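Local coordinates for deferrochelatase (Vibrio cholerae, PDB 5DE0), which probably acts as a heme b-dependent peroxidase of the dye-decolorizing family, using hydrogen peroxide to oxidise its substrates, at residues Asp141-Ile146 with Pro184-Leu189; Ala193-Lys196 with Arg200-Pro203; Ile198-Thr201 with Val206-Glu209. All coordinates share one frame; numbering follows the deposited sequence.

How the contacts relate
From the N terminus, contact 1 comes first: it closes a long excursion that takes in helix 155-161 and strand 172-181, and brings the heme-side loop 141-146 against helix 183-188. The chain then enters helix 191-198. Contact 2 follows in series and folds the loop 200-203 back on the last turns of that helix. Contact 3 opens at 198, before contact 2 closes at 203, so the two interleave, sharing Arg200 and Thr201, and neither nests in the other. Gln194 NE2 probably donates to Trp186 O (2.7 Å), joining contacts 1 and 2, while the Phe145 ring packs on Arg200 O and Ile198, residues of contact 3, tying contact 1 to it.

Contact 1 (Asp141-Ile146 with Pro184-Leu189); sequences DMTGFI and PAWNRL. With HEM (protoporphyrin IX containing Fe), chain F.
Trp186 reaches from helix 183-188 to Thr143 and Phe145, two residues of a tight loop beside the heme. Its CB points at that loop, and CG stands anti to the backbone N (chi1 173°), which carries the indole toward the loop. Along the ring, CD1 passes 3.9 Å from Thr143 O, and the next atom, NE1, donates to that carbonyl oxygen at 3.0 Å. The bond is bent (141° at the hydrogen): the oxygen lies somewhat off the indole plane, yet the donor arrives in the carbonyl plane on a lone pair. Thr143 CB lies over one ring face, toward the rim; its OG1 is modelled too close to CE2, so that approach is doubtful. Past CE2 along the same edge, CZ2 meets Phe145 CE1 at 3.5 Å. CE1 comes to the indole edge near its plane, and the two rings are inclined at 68°. Tryptophan suits the place because one side chain offers both a donor and a broad apolar surface.

The carbonyl is presented by a type I turn from Asp141 to Gly144, whose first residue also forms an Asx turn, Asp141 OD2 accepting from Thr143 N at 2.9 Å. The same OD2 lies 3.4 Å from the heme vinyl carbon CBC and accepts from His181. Gly144, first residue of the GXXDG signature of DyP-type peroxidases, has a positive phi at which a CB would press on the preceding carbonyl oxygen. Two residues on, Ile146 O touches heme methyl CMD at 3.4 Å.

Strand 172-181 ends at His181 and runs on into helix 183-188; Val197 of helix 191-198 and the edge-to-face ring of Phe280 also pack on Trp186, and Phe145 leans on Gln194 and Ile198 of helix 191-198.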
loop_
_atom_site.group_PDB
_atom_site.type_symbol
_atom_site.label_atom_id
_atom_site.label_comp_id
_atom_site.label_asym_id
_atom_site.label_seq_id
_atom_site.Cartn_x
_atom_site.Cartn_y
_atom_site.Cartn_z
ATOM N N ASP B 141 -5.729 10.251 -11.885
ATOM C CA ASP B 141 -4.535 9.454 -12.107
ATOM C C ASP B 141 -3.352 10.276 -11.610
ATOM O O ASP B 141 -3.469 11.491 -11.446
ATOM C CB ASP B 141 -4.391 9.092 -13.590
ATOM C CG ASP B 141 -3.195 8.203 -13.868
ATOM O OD1 ASP B 141 -3.306 6.977 -13.669
ATOM O OD2 ASP B 141 -2.145 8.727 -14.290
ATOM N N MET B 142 -2.218 9.628 -11.365
ATOM C CA MET B 142 -1.028 10.335 -10.891
ATOM C C MET B 142 -0.459 11.261 -11.961
ATOM O O MET B 142 0.498 11.995 -11.724
ATOM C CB MET B 142 0.035 9.338 -10.438
ATOM C CG MET B 142 -0.351 8.582 -9.183
ATOM S SD MET B 142 0.810 7.273 -8.775
ATOM C CE MET B 142 0.145 6.727 -7.204
ATOM N N THR B 143 -1.064 11.215 -13.141
ATOM C CA THR B 143 -0.694 12.084 -14.244
ATOM C C THR B 143 -1.336 13.461 -14.061
ATOM O O THR B 143 -1.005 14.414 -14.765
ATOM C CB THR B 143 -1.123 11.470 -15.590
ATOM O OG1 THR B 143 -0.422 12.106 -16.662
ATOM C CG2 THR B 143 -2.621 11.616 -15.795
ATOM N N GLY B 144 -2.256 13.552 -13.105
ATOM C CA GLY B 144 -2.918 14.804 -12.789
ATOM C C GLY B 144 -4.264 14.951 -13.472
ATOM O O GLY B 144 -5.012 15.887 -13.195
ATOM N N PHE B 145 -4.568 14.022 -14.373
ATOM C CA PHE B 145 -5.835 14.034 -15.098
ATOM C C PHE B 145 -6.859 13.127 -14.431
ATOM O O PHE B 145 -6.512 12.071 -13.903
ATOM C CB PHE B 145 -5.632 13.598 -16.553
ATOM C CG PHE B 145 -4.965 14.632 -17.415
ATOM C CD1 PHE B 145 -3.612 14.900 -17.282
ATOM C CD2 PHE B 145 -5.689 15.325 -18.373
ATOM C CE1 PHE B 145 -2.995 15.847 -18.080
ATOM C CE2 PHE B 145 -5.078 16.274 -19.176
ATOM C CZ PHE B 145 -3.730 16.535 -19.029
ATOM N N ILE B 146 -8.119 13.542 -14.457
ATOM C CA ILE B 146 -9.198 12.737 -13.899
ATOM C C ILE B 146 -9.406 11.478 -14.734
ATOM O O ILE B 146 -9.447 11.539 -15.964
ATOM C CB ILE B 146 -10.518 13.532 -13.827
ATOM C CG1 ILE B 146 -10.334 14.787 -12.973
ATOM C CG2 ILE B 146 -11.642 12.666 -13.276
ATOM C CD1 ILE B 146 -11.579 15.641 -12.867
ATOM N N PRO B 184 8.679 12.270 -13.934
ATOM C CA PRO B 184 9.526 13.414 -14.304
ATOM C C PRO B 184 9.442 13.788 -15.786
ATOM O O PRO B 184 9.375 14.974 -16.109
ATOM C CB PRO B 184 10.937 12.931 -13.952
ATOM C CG PRO B 184 10.726 11.940 -12.866
ATOM C CD PRO B 184 9.454 11.234 -13.222
ATOM N N ALA B 185 9.451 12.791 -16.664
ATOM C CA ALA B 185 9.346 13.032 -18.098
ATOM C C ALA B 185 8.007 13.672 -18.441
ATOM O O ALA B 185 7.927 14.547 -19.304
ATOM C CB ALA B 185 9.529 11.734 -18.870
ATOM N N TRP B 186 6.958 13.232 -17.755
ATOM C CA TRP B 186 5.622 13.776 -17.964
ATOM C C TRP B 186 5.517 15.195 -17.411
ATOM O O TRP B 186 4.768 16.025 -17.930
ATOM C CB TRP B 186 4.574 12.872 -17.315
ATOM C CG TRP B 186 3.187 13.434 -17.348
ATOM C CD1 TRP B 186 2.521 14.024 -16.315
ATOM C CD2 TRP B 186 2.297 13.468 -18.471
ATOM N NE1 TRP B 186 1.271 14.419 -16.723
ATOM C CE2 TRP B 186 1.111 14.094 -18.044
ATOM C CE3 TRP B 186 2.390 13.032 -19.796
ATOM C CZ2 TRP B 186 0.020 14.284 -18.892
ATOM C CZ3 TRP B 186 1.307 13.226 -20.637
ATOM C CH2 TRP B 186 0.139 13.848 -20.181
ATOM N N ASN B 187 6.282 15.469 -16.359
ATOM C CA ASN B 187 6.273 16.777 -15.713
ATOM C C ASN B 187 6.862 17.870 -16.604
ATOM O O ASN B 187 6.534 19.048 -16.453
ATOM C CB ASN B 187 7.039 16.715 -14.389
ATOM C CG ASN B 187 6.947 18.009 -13.597
ATOM O OD1 ASN B 187 5.926 18.697 -13.621
ATOM N ND2 ASN B 187 8.021 18.347 -12.891
ATOM N N ARG B 188 7.728 17.474 -17.532
ATOM C CA ARG B 188 8.386 18.424 -18.423
ATOM C C ARG B 188 7.379 19.146 -19.314
ATOM O O ARG B 188 7.531 20.332 -19.601
ATOM C CB ARG B 188 9.435 17.719 -19.290
ATOM C CG ARG B 188 10.476 16.932 -18.509
ATOM C CD ARG B 188 11.815 16.913 -19.238
ATOM N NE ARG B 188 11.663 16.678 -20.672
ATOM C CZ ARG B 188 11.806 15.494 -21.261
ATOM N NH1 ARG B 188 12.111 14.423 -20.542
ATOM N NH2 ARG B 188 11.646 15.380 -22.574
ATOM N N LEU B 189 6.348 18.426 -19.745
ATOM C CA LEU B 189 5.330 18.995 -20.621
ATOM C C LEU B 189 4.422 19.973 -19.882
ATOM O O LEU B 189 4.061 19.754 -18.725
ATOM C CB LEU B 189 4.486 17.888 -21.259
ATOM C CG LEU B 189 5.066 17.167 -22.480
ATOM C CD1 LEU B 189 6.263 16.293 -22.114
ATOM C CD2 LEU B 189 3.986 16.345 -23.172
HETATM C CHA HEM F . -10.340 7.480 -21.066
HETATM C CHB HEM F . -9.557 2.844 -22.260
HETATM C CHC HEM F . -5.081 3.069 -20.368
HETATM C CHD HEM F . -6.206 7.373 -18.436
HETATM C C1A HEM F . -10.519 6.207 -21.559
HETATM C C2A HEM F . -11.704 5.705 -22.226
HETATM C C3A HEM F . -11.488 4.426 -22.552
HETATM C C4A HEM F . -10.158 4.072 -22.105
HETATM C CMA HEM F . -12.467 3.478 -23.278
HETATM C CAA HEM F . -12.988 6.516 -22.509
HETATM C CBA HEM F . -12.999 6.916 -23.983
HETATM C CGA HEM F . -14.151 7.845 -24.255
HETATM O O1A HEM F . -14.031 9.055 -23.934
HETATM O O2A HEM F . -15.182 7.372 -24.795
HETATM C C1B HEM F . -8.258 2.534 -21.930
HETATM C C2B HEM F . -7.552 1.340 -22.339
HETATM C C3B HEM F . -6.324 1.381 -21.825
HETATM C C4B HEM F . -6.188 2.619 -21.066
HETATM C CMB HEM F . -8.124 0.200 -23.211
HETATM C CAB HEM F . -5.283 0.263 -22.053
HETATM C CBB HEM F . -4.075 0.285 -21.492
HETATM C C1C HEM F . -4.998 4.242 -19.645
HETATM C C2C HEM F . -3.872 4.680 -18.839
HETATM C C3C HEM F . -4.193 5.875 -18.304
HETATM C C4C HEM F . -5.523 6.222 -18.764
HETATM C CMC HEM F . -2.568 3.867 -18.662
HETATM C CAC HEM F . -3.381 6.809 -17.371
HETATM C CBC HEM F . -2.111 6.609 -17.007
HETATM C C1D HEM F . -7.346 7.859 -19.043
HETATM C C2D HEM F . -7.807 9.226 -18.978
HETATM C C3D HEM F . -9.103 9.261 -19.798
HETATM C C4D HEM F . -9.292 7.910 -20.278
HETATM C CMD HEM F . -7.144 10.408 -18.239
HETATM C CAD HEM F . -10.004 10.485 -20.059
HETATM C CBD HEM F . -11.030 10.645 -18.943
HETATM C CGD HEM F . -11.971 9.469 -18.937
HETATM O O1D HEM F . -11.762 8.538 -18.117
HETATM O O2D HEM F . -12.934 9.460 -19.747
HETATM N NA HEM F . -9.596 5.182 -21.503
HETATM N NB HEM F . -7.396 3.292 -21.157
HETATM N NC HEM F . -5.983 5.209 -19.576
HETATM N ND HEM F . -8.242 7.123 -19.813
HETATM FE FE HEM F . -7.769 5.253 -20.575
#

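Contact 2 (Ala193-Lys196 with Arg200-Pro203); sequences AQEK and RTKP
Glu195 is the residue on which Arg200, Thr201 and Lys202 settle as the loop following helix 191-198, in the heme-binding C-terminal half of the DyP fold, folds back against the helix's last turns. The backbones come close, Glu195 CA standing 3.5 Å from Arg200 O in a CA-H...O contact.

The tight part lies here. Glu195 CB and CG both sit 3.4 Å from Arg200 O, and beyond them the extended side chain runs beside that of Thr201, pointing the same way. Its OE2 touches the Thr201 methyl CG2 at 3.2 Å and accepts from Lys202 N at 3.2 Å. That bond is nearly straight (164°), although the donor sits well above the carboxylate plane. Glutamate fits because it is long enough to bring an acceptor out from the helix to the backbone N-H of Lys202, which faces it. Arg200 sends its own side chain off on the far side, toward the heme.

Packing is looser toward solvent, where the exposed Pro203 meets Glu195 OE2 through CD alone, at 4.0 Å. On the buried side, Gln194 divides its amide: NE2 donates to Trp186 O, while OE1 faces Lys202. The extended lysine, with CG anti to its backbone N (chi1 -171°), brings NZ to 2.8 Å from Gln194 OE1, in the carbonyl plane and on a lone pair.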
loop_
_atom_site.group_PDB
_atom_site.type_symbol
_atom_site.label_atom_id
_atom_site.label_comp_id
_atom_site.label_asym_id
_atom_site.label_seq_id
_atom_site.Cartn_x
_atom_site.Cartn_y
_atom_site.Cartn_z
ATOM N N ALA B 193 0.192 21.043 -23.591
ATOM C CA ALA B 193 0.830 19.895 -24.226
ATOM C C ALA B 193 0.331 18.579 -23.635
ATOM O O ALA B 193 0.098 17.609 -24.360
ATOM C CB ALA B 193 2.341 19.993 -24.096
ATOM N N GLN B 194 0.173 18.553 -22.315
ATOM C CA GLN B 194 -0.328 17.368 -21.629
ATOM C C GLN B 194 -1.764 17.073 -22.046
ATOM O O GLN B 194 -2.160 15.914 -22.169
ATOM C CB GLN B 194 -0.249 17.542 -20.112
ATOM C CG GLN B 194 1.166 17.526 -19.547
ATOM C CD GLN B 194 1.185 17.425 -18.031
ATOM O OE1 GLN B 194 0.150 17.554 -17.375
ATOM N NE2 GLN B 194 2.363 17.186 -17.466
ATOM N N GLU B 195 -2.537 18.130 -22.268
ATOM C CA GLU B 195 -3.921 17.980 -22.700
ATOM C C GLU B 195 -3.993 17.452 -24.128
ATOM O O GLU B 195 -4.975 16.820 -24.515
ATOM C CB GLU B 195 -4.666 19.310 -22.587
ATOM C CG GLU B 195 -4.900 19.755 -21.155
ATOM C CD GLU B 195 -5.607 21.089 -21.067
ATOM O OE1 GLU B 195 -5.929 21.662 -22.128
ATOM O OE2 GLU B 195 -5.840 21.563 -19.936
ATOM N N LYS B 196 -2.946 17.708 -24.905
ATOM C CA LYS B 196 -2.874 17.209 -26.274
ATOM C C LYS B 196 -2.539 15.722 -26.279
ATOM O O LYS B 196 -2.956 14.987 -27.172
ATOM C CB LYS B 196 -1.839 17.988 -27.091
ATOM C CG LYS B 196 -2.188 19.455 -27.311
ATOM C CD LYS B 196 -3.524 19.618 -28.025
ATOM C CE LYS B 196 -3.870 21.086 -28.224
ATOM N NZ LYS B 196 -5.205 21.272 -28.857
ATOM N N ARG B 200 -8.061 15.524 -23.344
ATOM C CA ARG B 200 -9.033 16.245 -22.527
ATOM C C ARG B 200 -8.355 17.315 -21.678
ATOM O O ARG B 200 -7.142 17.280 -21.465
ATOM C CB ARG B 200 -9.807 15.283 -21.620
ATOM C CG ARG B 200 -10.608 14.224 -22.357
ATOM C CD ARG B 200 -11.443 13.397 -21.396
ATOM N NE ARG B 200 -12.636 14.108 -20.951
ATOM C CZ ARG B 200 -13.822 14.008 -21.541
ATOM N NH1 ARG B 200 -13.973 13.225 -22.600
ATOM N NH2 ARG B 200 -14.859 14.691 -21.072
ATOM N N THR B 201 -9.150 18.262 -21.192
ATOM C CA THR B 201 -8.652 19.299 -20.300
ATOM C C THR B 201 -8.268 18.669 -18.966
ATOM O O THR B 201 -8.875 17.690 -18.540
ATOM C CB THR B 201 -9.700 20.408 -20.081
ATOM O OG1 THR B 201 -10.344 20.711 -21.324
ATOM C CG2 THR B 201 -9.047 21.668 -19.541
ATOM N N LYS B 202 -7.255 19.224 -18.309
ATOM C CA LYS B 202 -6.743 18.634 -17.074
ATOM C C LYS B 202 -7.572 18.966 -15.822
ATOM O O LYS B 202 -7.905 18.059 -15.060
ATOM C CB LYS B 202 -5.282 19.048 -16.861
ATOM C CG LYS B 202 -4.583 18.313 -15.734
ATOM C CD LYS B 202 -3.089 18.584 -15.746
ATOM C CE LYS B 202 -2.372 17.761 -14.691
ATOM N NZ LYS B 202 -0.892 17.885 -14.779
ATOM N N PRO B 203 -7.911 20.250 -15.593
ATOM C CA PRO B 203 -8.642 20.506 -14.345
ATOM C C PRO B 203 -10.084 19.994 -14.332
ATOM O O PRO B 203 -10.531 19.515 -13.290
ATOM C CB PRO B 203 -8.618 22.033 -14.235
ATOM C CG PRO B 203 -8.481 22.505 -15.633
ATOM C CD PRO B 203 -7.591 21.505 -16.298
#

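Contact 3 (Ile198-Thr201 with Val206-Glu209); sequences IGRT and VELE
Backbone hydrogen bonds pair Gly199 with Leu208 and Thr201 with Val206. Leu208 N gives a nearly straight bond to Gly199 O (3.3 Å), and Thr201 N donates to Val206 O at 2.9 Å.

A side-chain bond reinforces the second of these. Thr201 OG1 donates to the same Val206 O at 2.8 Å, so one carbonyl oxygen is gripped by two donors from one residue. The Thr201 hydroxyl, anti to the carbonyl carbon (chi1 -41°), is held beside its own N-H, which explains how threonine can offer both at once.

Between these pairs, Arg200 and Glu207 form a single antiparallel beta bridge, a non-hydrogen-bonded pair whose CA atoms are 4.3 Å apart. It ties together the two arms of the loop that links helix 191-198 to helix 216-220. Gly199 marks the exit from the first helix, its positive phi giving a backbone shape that suits a residue without a side chain.

Charge and face-on contact centre on Arg200. Its chain bends at chi3 (77°) and lays one face of the guanidinium over the backbone at Glu207, whose N lies 3.4 Å above the plane, offset toward the rim. Glu207 OE1 is 4.1 Å from Arg200 NH1, beyond a salt bridge and well off that plane, so no N-H points at it and any attraction is probably a weak one between charges. NH2 hydrogen-bonds Ser205 O, just before Val206, and forms a salt bridge with Glu150; the side chain also touches the heme.

Van der Waals packing falls to Leu208, whose CG and CD1 lie against the Gly199 peptide (CG to Gly199 O 3.5 Å), while its side chain also packs on Lys196 of helix 191-198.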
loop_
_atom_site.group_PDB
_atom_site.type_symbol
_atom_site.label_atom_id
_atom_site.label_comp_id
_atom_site.label_asym_id
_atom_site.label_seq_id
_atom_site.Cartn_x
_atom_site.Cartn_y
_atom_site.Cartn_z
ATOM N N ILE B 198 -3.359 13.558 -23.687
ATOM C CA ILE B 198 -4.541 12.874 -23.175
ATOM C C ILE B 198 -5.728 13.026 -24.122
ATOM O O ILE B 198 -6.355 12.039 -24.513
ATOM C CB ILE B 198 -4.932 13.399 -21.776
ATOM C CG1 ILE B 198 -3.836 13.075 -20.760
ATOM C CG2 ILE B 198 -6.257 12.802 -21.325
ATOM C CD1 ILE B 198 -3.597 11.594 -20.575
ATOM N N GLY B 199 -6.030 14.268 -24.489
ATOM C CA GLY B 199 -7.153 14.552 -25.364
ATOM C C GLY B 199 -8.278 15.253 -24.629
ATOM O O GLY B 199 -9.327 15.535 -25.208
ATOM N N ARG B 200 -8.061 15.524 -23.344
ATOM C CA ARG B 200 -9.033 16.245 -22.527
ATOM C C ARG B 200 -8.355 17.315 -21.678
ATOM O O ARG B 200 -7.142 17.280 -21.465
ATOM C CB ARG B 200 -9.807 15.283 -21.620
ATOM C CG ARG B 200 -10.608 14.224 -22.357
ATOM C CD ARG B 200 -11.443 13.397 -21.396
ATOM N NE ARG B 200 -12.636 14.108 -20.951
ATOM C CZ ARG B 200 -13.822 14.008 -21.541
ATOM N NH1 ARG B 200 -13.973 13.225 -22.600
ATOM N NH2 ARG B 200 -14.859 14.691 -21.072
ATOM N N THR B 201 -9.150 18.262 -21.192
ATOM C CA THR B 201 -8.652 19.299 -20.300
ATOM C C THR B 201 -8.268 18.669 -18.966
ATOM O O THR B 201 -8.875 17.690 -18.540
ATOM C CB THR B 201 -9.700 20.408 -20.081
ATOM O OG1 THR B 201 -10.344 20.711 -21.324
ATOM C CG2 THR B 201 -9.047 21.668 -19.541
ATOM N N VAL B 206 -12.831 18.255 -19.599
ATOM C CA VAL B 206 -13.704 18.519 -20.735
ATOM C C VAL B 206 -12.974 18.160 -22.025
ATOM O O VAL B 206 -11.836 18.581 -22.238
ATOM C CB VAL B 206 -14.157 19.989 -20.776
ATOM C CG1 VAL B 206 -15.003 20.256 -22.014
ATOM C CG2 VAL B 206 -14.932 20.336 -19.513
ATOM N N GLU B 207 -13.627 17.371 -22.874
ATOM C CA GLU B 207 -13.021 16.917 -24.121
ATOM C C GLU B 207 -12.638 18.089 -25.018
ATOM O O GLU B 207 -13.407 19.038 -25.176
ATOM C CB GLU B 207 -13.971 15.977 -24.867
ATOM C CG GLU B 207 -13.403 15.440 -26.174
ATOM C CD GLU B 207 -14.382 14.557 -26.926
ATOM O OE1 GLU B 207 -15.429 14.199 -26.349
ATOM O OE2 GLU B 207 -14.103 14.224 -28.097
ATOM N N LEU B 208 -11.442 18.020 -25.595
ATOM C CA LEU B 208 -10.968 19.052 -26.507
ATOM C C LEU B 208 -11.828 19.098 -27.765
ATOM O O LEU B 208 -12.314 18.066 -28.230
ATOM C CB LEU B 208 -9.506 18.810 -26.885
ATOM C CG LEU B 208 -8.481 18.860 -25.752
ATOM C CD1 LEU B 208 -7.074 18.647 -26.293
ATOM C CD2 LEU B 208 -8.575 20.176 -24.998
ATOM N N GLU B 209 -12.012 20.297 -28.309
ATOM C CA GLU B 209 -12.791 20.471 -29.530
ATOM C C GLU B 209 -12.114 19.750 -30.692
ATOM O O GLU B 209 -12.775 19.134 -31.531
ATOM C CB GLU B 209 -12.971 21.957 -29.845
ATOM C CG GLU B 209 -13.871 22.229 -31.044
ATOM C CD GLU B 209 -15.292 21.716 -30.851
ATOM O OE1 GLU B 209 -15.753 21.621 -29.693
ATOM O OE2 GLU B 209 -15.951 21.408 -31.866
#